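Local structure of Lin0012 protein (Listeria innocua, 3K17) at residues K6-I11 with Y38-L43; L51-Y56 with M101-E106. The protein probably acts as an ATP-dependent phosphomevalonate kinase of the GHMP family, phosphorylating phosphomevalonate in the mevalonate route to isopentenyl diphosphate. One frame throughout, in Å; residues are numbered along the deposited sequence.

Contact 1 of 2, residues K6-I11 with Y38-L43; sequences KLQVKI and YITLTL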
# COMPACT_ATOMS: atom_id res chain seq x y z
N LYS A 6 42.82 -16.99 4.87
CA LYS A 6 41.60 -16.65 4.16
C LYS A 6 41.50 -17.49 2.89
O LYS A 6 42.50 -17.97 2.37
CB LYS A 6 41.60 -15.17 3.78
CG LYS A 6 41.63 -14.22 4.97
CD LYS A 6 41.44 -12.79 4.51
CE LYS A 6 41.57 -11.80 5.66
NZ LYS A 6 42.95 -11.77 6.22
N LEU A 7 40.27 -17.67 2.41
CA LEU A 7 40.03 -18.43 1.19
C LEU A 7 39.79 -17.44 0.06
O LEU A 7 38.92 -16.57 0.17
CB LEU A 7 38.81 -19.33 1.38
CG LEU A 7 38.20 -20.01 0.15
CD1 LEU A 7 39.24 -20.89 -0.53
CD2 LEU A 7 36.99 -20.83 0.58
N GLN A 8 40.56 -17.54 -1.01
CA GLN A 8 40.40 -16.63 -2.14
C GLN A 8 39.88 -17.37 -3.37
O GLN A 8 40.48 -18.35 -3.80
CB GLN A 8 41.72 -15.95 -2.50
CG GLN A 8 41.57 -14.88 -3.58
CD GLN A 8 42.88 -14.53 -4.27
OE1 GLN A 8 43.45 -15.34 -5.01
NE2 GLN A 8 43.36 -13.32 -4.03
N VAL A 9 38.77 -16.89 -3.91
CA VAL A 9 38.18 -17.50 -5.10
C VAL A 9 38.15 -16.48 -6.24
O VAL A 9 37.63 -15.37 -6.09
CB VAL A 9 36.73 -17.97 -4.84
CG1 VAL A 9 36.07 -18.42 -6.14
CG2 VAL A 9 36.73 -19.11 -3.81
N LYS A 10 38.74 -16.85 -7.38
CA LYS A 10 38.75 -15.97 -8.53
C LYS A 10 37.98 -16.62 -9.65
O LYS A 10 38.35 -17.70 -10.13
CB LYS A 10 40.18 -15.68 -8.99
CG LYS A 10 41.06 -15.05 -7.91
CD LYS A 10 42.46 -14.75 -8.43
CE LYS A 10 42.58 -13.30 -8.86
NZ LYS A 10 42.39 -12.37 -7.70
N ILE A 11 36.90 -15.96 -10.06
CA ILE A 11 36.04 -16.44 -11.13
C ILE A 11 36.24 -15.55 -12.34
O ILE A 11 36.11 -14.31 -12.27
CB ILE A 11 34.55 -16.40 -10.71
CG1 ILE A 11 34.35 -17.20 -9.42
CG2 ILE A 11 33.69 -16.97 -11.82
CD1 ILE A 11 34.88 -18.66 -9.49
N TYR A 38 38.73 -11.04 -13.61
CA TYR A 38 38.02 -11.75 -12.56
C TYR A 38 37.21 -11.00 -11.52
O TYR A 38 37.38 -9.81 -11.26
CB TYR A 38 39.04 -12.60 -11.80
CG TYR A 38 39.84 -13.54 -12.67
CD1 TYR A 38 39.48 -14.88 -12.79
CD2 TYR A 38 40.93 -13.07 -13.42
CE1 TYR A 38 40.16 -15.73 -13.63
CE2 TYR A 38 41.62 -13.93 -14.28
CZ TYR A 38 41.22 -15.26 -14.38
OH TYR A 38 41.87 -16.13 -15.22
N ILE A 39 36.33 -11.78 -10.90
CA ILE A 39 35.56 -11.34 -9.77
C ILE A 39 36.35 -12.12 -8.71
O ILE A 39 36.70 -13.29 -8.93
CB ILE A 39 34.10 -11.83 -9.84
CG1 ILE A 39 33.25 -10.75 -10.53
CG2 ILE A 39 33.59 -12.16 -8.44
CD1 ILE A 39 31.80 -11.09 -10.68
N THR A 40 36.67 -11.47 -7.60
CA THR A 40 37.42 -12.12 -6.53
C THR A 40 36.61 -12.14 -5.25
O THR A 40 36.18 -11.09 -4.77
CB THR A 40 38.76 -11.39 -6.26
OG1 THR A 40 39.55 -11.39 -7.45
CG2 THR A 40 39.54 -12.09 -5.15
N LEU A 41 36.38 -13.33 -4.71
CA LEU A 41 35.62 -13.45 -3.46
C LEU A 41 36.57 -13.98 -2.38
O LEU A 41 37.11 -15.08 -2.50
CB LEU A 41 34.43 -14.40 -3.66
CG LEU A 41 33.39 -14.39 -2.53
CD1 LEU A 41 32.09 -15.00 -3.01
CD2 LEU A 41 33.93 -15.16 -1.31
N THR A 42 36.77 -13.18 -1.33
CA THR A 42 37.63 -13.58 -0.22
C THR A 42 36.75 -13.96 0.97
O THR A 42 35.92 -13.16 1.42
CB THR A 42 38.60 -12.43 0.15
OG1 THR A 42 39.36 -12.06 -1.01
CG2 THR A 42 39.56 -12.85 1.26
N LEU A 43 36.92 -15.18 1.46
CA LEU A 43 36.12 -15.69 2.57
C LEU A 43 36.96 -16.03 3.79
O LEU A 43 38.07 -16.55 3.68
CB LEU A 43 35.34 -16.93 2.13
CG LEU A 43 34.55 -17.73 3.18
CD1 LEU A 43 33.49 -18.55 2.48
CD2 LEU A 43 35.48 -18.63 4.00

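Contact 2 of 2, residues L51-Y56 with M101-E106; sequences LWIPHY and MVIETE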
# COMPACT_ATOMS: atom_id res chain seq x y z
N LEU A 51 28.55 -10.01 4.21
CA LEU A 51 28.71 -10.03 2.76
C LEU A 51 28.94 -8.60 2.29
O LEU A 51 28.18 -7.70 2.64
CB LEU A 51 27.48 -10.60 2.05
CG LEU A 51 27.51 -10.46 0.52
CD1 LEU A 51 28.70 -11.24 -0.05
CD2 LEU A 51 26.20 -10.97 -0.06
N TRP A 52 29.99 -8.42 1.50
CA TRP A 52 30.33 -7.12 0.93
C TRP A 52 30.38 -7.31 -0.58
O TRP A 52 30.99 -8.27 -1.06
CB TRP A 52 31.72 -6.66 1.37
CG TRP A 52 31.94 -6.53 2.84
CD1 TRP A 52 31.94 -7.54 3.76
CD2 TRP A 52 32.28 -5.33 3.55
NE1 TRP A 52 32.26 -7.04 5.01
CE2 TRP A 52 32.48 -5.69 4.90
CE3 TRP A 52 32.44 -3.99 3.17
CZ2 TRP A 52 32.82 -4.75 5.88
CZ3 TRP A 52 32.78 -3.06 4.15
CH2 TRP A 52 32.97 -3.44 5.49
N ILE A 53 29.74 -6.42 -1.33
CA ILE A 53 29.80 -6.49 -2.78
C ILE A 53 30.17 -5.11 -3.30
O ILE A 53 29.98 -4.10 -2.60
CB ILE A 53 28.47 -6.97 -3.42
CG1 ILE A 53 27.32 -6.01 -3.09
CG2 ILE A 53 28.16 -8.37 -2.92
CD1 ILE A 53 26.07 -6.32 -3.90
N PRO A 54 30.71 -5.03 -4.52
CA PRO A 54 31.12 -3.75 -5.10
C PRO A 54 30.08 -2.64 -5.08
O PRO A 54 30.41 -1.49 -4.81
CB PRO A 54 31.54 -4.12 -6.52
CG PRO A 54 31.99 -5.55 -6.38
CD PRO A 54 30.93 -6.13 -5.48
N HIS A 55 28.83 -2.96 -5.37
CA HIS A 55 27.82 -1.92 -5.43
C HIS A 55 27.58 -1.17 -4.11
O HIS A 55 27.30 0.03 -4.13
CB HIS A 55 26.50 -2.49 -5.94
CG HIS A 55 25.49 -1.43 -6.27
ND1 HIS A 55 24.76 -0.77 -5.30
CD2 HIS A 55 25.13 -0.88 -7.45
CE1 HIS A 55 23.99 0.14 -5.88
NE2 HIS A 55 24.20 0.09 -7.18
N TYR A 56 27.70 -1.85 -2.98
CA TYR A 56 27.44 -1.19 -1.70
C TYR A 56 28.69 -0.91 -0.87
O TYR A 56 29.65 -1.68 -0.90
CB TYR A 56 26.47 -2.04 -0.88
CG TYR A 56 25.10 -2.16 -1.52
CD1 TYR A 56 24.21 -1.09 -1.50
CD2 TYR A 56 24.71 -3.34 -2.15
CE1 TYR A 56 22.96 -1.19 -2.09
CE2 TYR A 56 23.47 -3.46 -2.74
CZ TYR A 56 22.59 -2.38 -2.71
OH TYR A 56 21.35 -2.51 -3.28
N MSE A 101 32.49 -12.55 3.71
CA MSE A 101 32.80 -12.69 2.29
C MSE A 101 32.86 -11.32 1.64
O MSE A 101 31.93 -10.51 1.77
CB MSE A 101 31.75 -13.55 1.58
CG MSE A 101 31.77 -15.03 1.99
SE MSE A 101 30.44 -16.06 1.01
CE MSE A 101 28.92 -15.74 2.17
N VAL A 102 33.95 -11.06 0.93
CA VAL A 102 34.16 -9.79 0.25
C VAL A 102 34.37 -10.01 -1.24
O VAL A 102 35.31 -10.70 -1.65
CB VAL A 102 35.40 -9.06 0.80
CG1 VAL A 102 35.66 -7.79 0.00
CG2 VAL A 102 35.20 -8.73 2.28
N ILE A 103 33.49 -9.43 -2.04
CA ILE A 103 33.59 -9.56 -3.49
C ILE A 103 34.14 -8.30 -4.14
O ILE A 103 33.66 -7.19 -3.89
CB ILE A 103 32.21 -9.88 -4.11
CG1 ILE A 103 31.70 -11.22 -3.56
CG2 ILE A 103 32.31 -9.90 -5.64
CD1 ILE A 103 30.36 -11.66 -4.13
N GLU A 104 35.15 -8.48 -4.98
CA GLU A 104 35.77 -7.39 -5.72
C GLU A 104 35.61 -7.74 -7.19
O GLU A 104 35.42 -8.91 -7.52
CB GLU A 104 37.26 -7.27 -5.39
CG GLU A 104 37.59 -6.97 -3.94
CD GLU A 104 39.08 -7.19 -3.64
OE1 GLU A 104 39.54 -8.36 -3.67
OE2 GLU A 104 39.78 -6.19 -3.37
N THR A 105 35.73 -6.75 -8.07
CA THR A 105 35.58 -7.03 -9.50
C THR A 105 36.57 -6.32 -10.43
O THR A 105 37.05 -5.23 -10.12
CB THR A 105 34.17 -6.67 -9.98
OG1 THR A 105 34.07 -6.88 -11.39
CG2 THR A 105 33.85 -5.20 -9.66
N GLU A 106 36.85 -6.96 -11.56
CA GLU A 106 37.73 -6.42 -12.60
C GLU A 106 36.90 -6.47 -13.88
O GLU A 106 37.41 -6.25 -14.97
CB GLU A 106 38.97 -7.31 -12.81
CG GLU A 106 39.72 -7.73 -11.56
CD GLU A 106 40.97 -8.58 -11.89
OE1 GLU A 106 40.91 -9.41 -12.83
OE2 GLU A 106 41.99 -8.42 -11.20

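Contact 1 of 2, residues K6-I11 with Y38-L43
Leu-7 and Leu-43, which bury the most surface here, face each other as a hydrogen-bonded pair of antiparallel strands in the large mixed sheet of this GHMP-kinase fold. Their backbones exchange two bonds, Leu-7 N to Leu-43 O and Leu-43 N to Leu-7 O, each 2.8 Å. The two side chains leave the same face, with Leu-7 CB 4.3 Å from Leu-43 CB. Val-9 with Leu-41 and Ile-11 with Ile-39 repeat the pattern, so this face is wholly aliphatic, as suits the side covered by helix 119-135: Ile-11 rests on Ala-126, Leu-41 on Ala-130. Ile-11, nearly as well covered as the leucines, offers its main chain rather than its branches to Tyr-38, whose CD1 lies 3.3 Å from Ile-11 C. With CG anti to the carbonyl carbon of the tyrosine (chi1 -54°), the ring lies against the main chain at Lys-10 and Ile-11 and carries its hydroxyl on past them to a hydrogen bond with Arg-353 N. Polar and long-chained residues occupy the other face. There Gln-8 CG meets the methyl CG2 of Thr-40 at 3.8 Å, while Lys-10, running alongside Thr-40, folds at chi3 (97°) and chi4 and brings its NZ to 3.0 Å from Thr-40 OG1 in a hydrogen bond.

Contact 2 of 2, residues L51-Y56 with M101-E106
A beta-alpha-beta crossover brings strand 50-52 and strand 99-105 together as parallel neighbours in the large mixed sheet, with helix 76-91 between them in the chain; past strand 50-52 comes a type I turn from Ile-53 to Tyr-56. Two backbone bonds make the pairing: Trp-52 N to Met-101 O and Ile-103 N to Trp-52 O, both 2.9 Å. Beyond them Pro-54, with no N-H to donate, meets strand 99-105 through its ring carbons. Pro-54 CD lies 3.3 Å from Ile-103 O. Pro-54 CG lies 3.8 Å from the methyl Thr-105 CG2. Ile-103, the most covered residue, spreads its branches between these elements. CG1 stands anti to the carbonyl carbon (chi1 -62°), which carries Ile-103 CD1 alongside Ile-53 CG2 at 4.1 Å, while CG2 faces Pro-54 CD. Leu-51 CD1 approaches CB of selenomethionine Met-101 on this apolar face. On the reverse face Trp-52 and Val-102 point the same way, and Val-102 CG2 makes an off-centre CH-pi contact, 4.2 Å from the centroid of the Trp-52 five-membered ring. The indole NE1 is bonded to Glu-50 OE1, which helps fix the ring's rotation. Helix 76-91 packs on Leu-51, Met-101 and Ile-103, covering the strands it connects as in a beta-alpha-beta crossover.

How the contacts relate
Contacts 1 and 2 lie in one sheet, their centres about 10 Å apart, and meet where strand 37-45 runs antiparallel to strand 99-105. Thr-40 O is 2.8 Å from Glu-104 N, a probable hydrogen bond that continues the backbone network from one contact into the other. At the end of this seam the carboxylate of Glu-106 probably accepts a bond from Tyr-38 N, with Glu-106 OE1 2.8 Å from Tyr-38 N. The apolar faces also merge: Leu-41 CG packs on Ile-103 CG1 at 3.7 Å, and Ile-39 on Ile-103. Helix 119-135 covers the first contact and helix 76-91 the second, so two helices back the apolar layer that Leu-41, Ile-39 and Ile-103 make continuous.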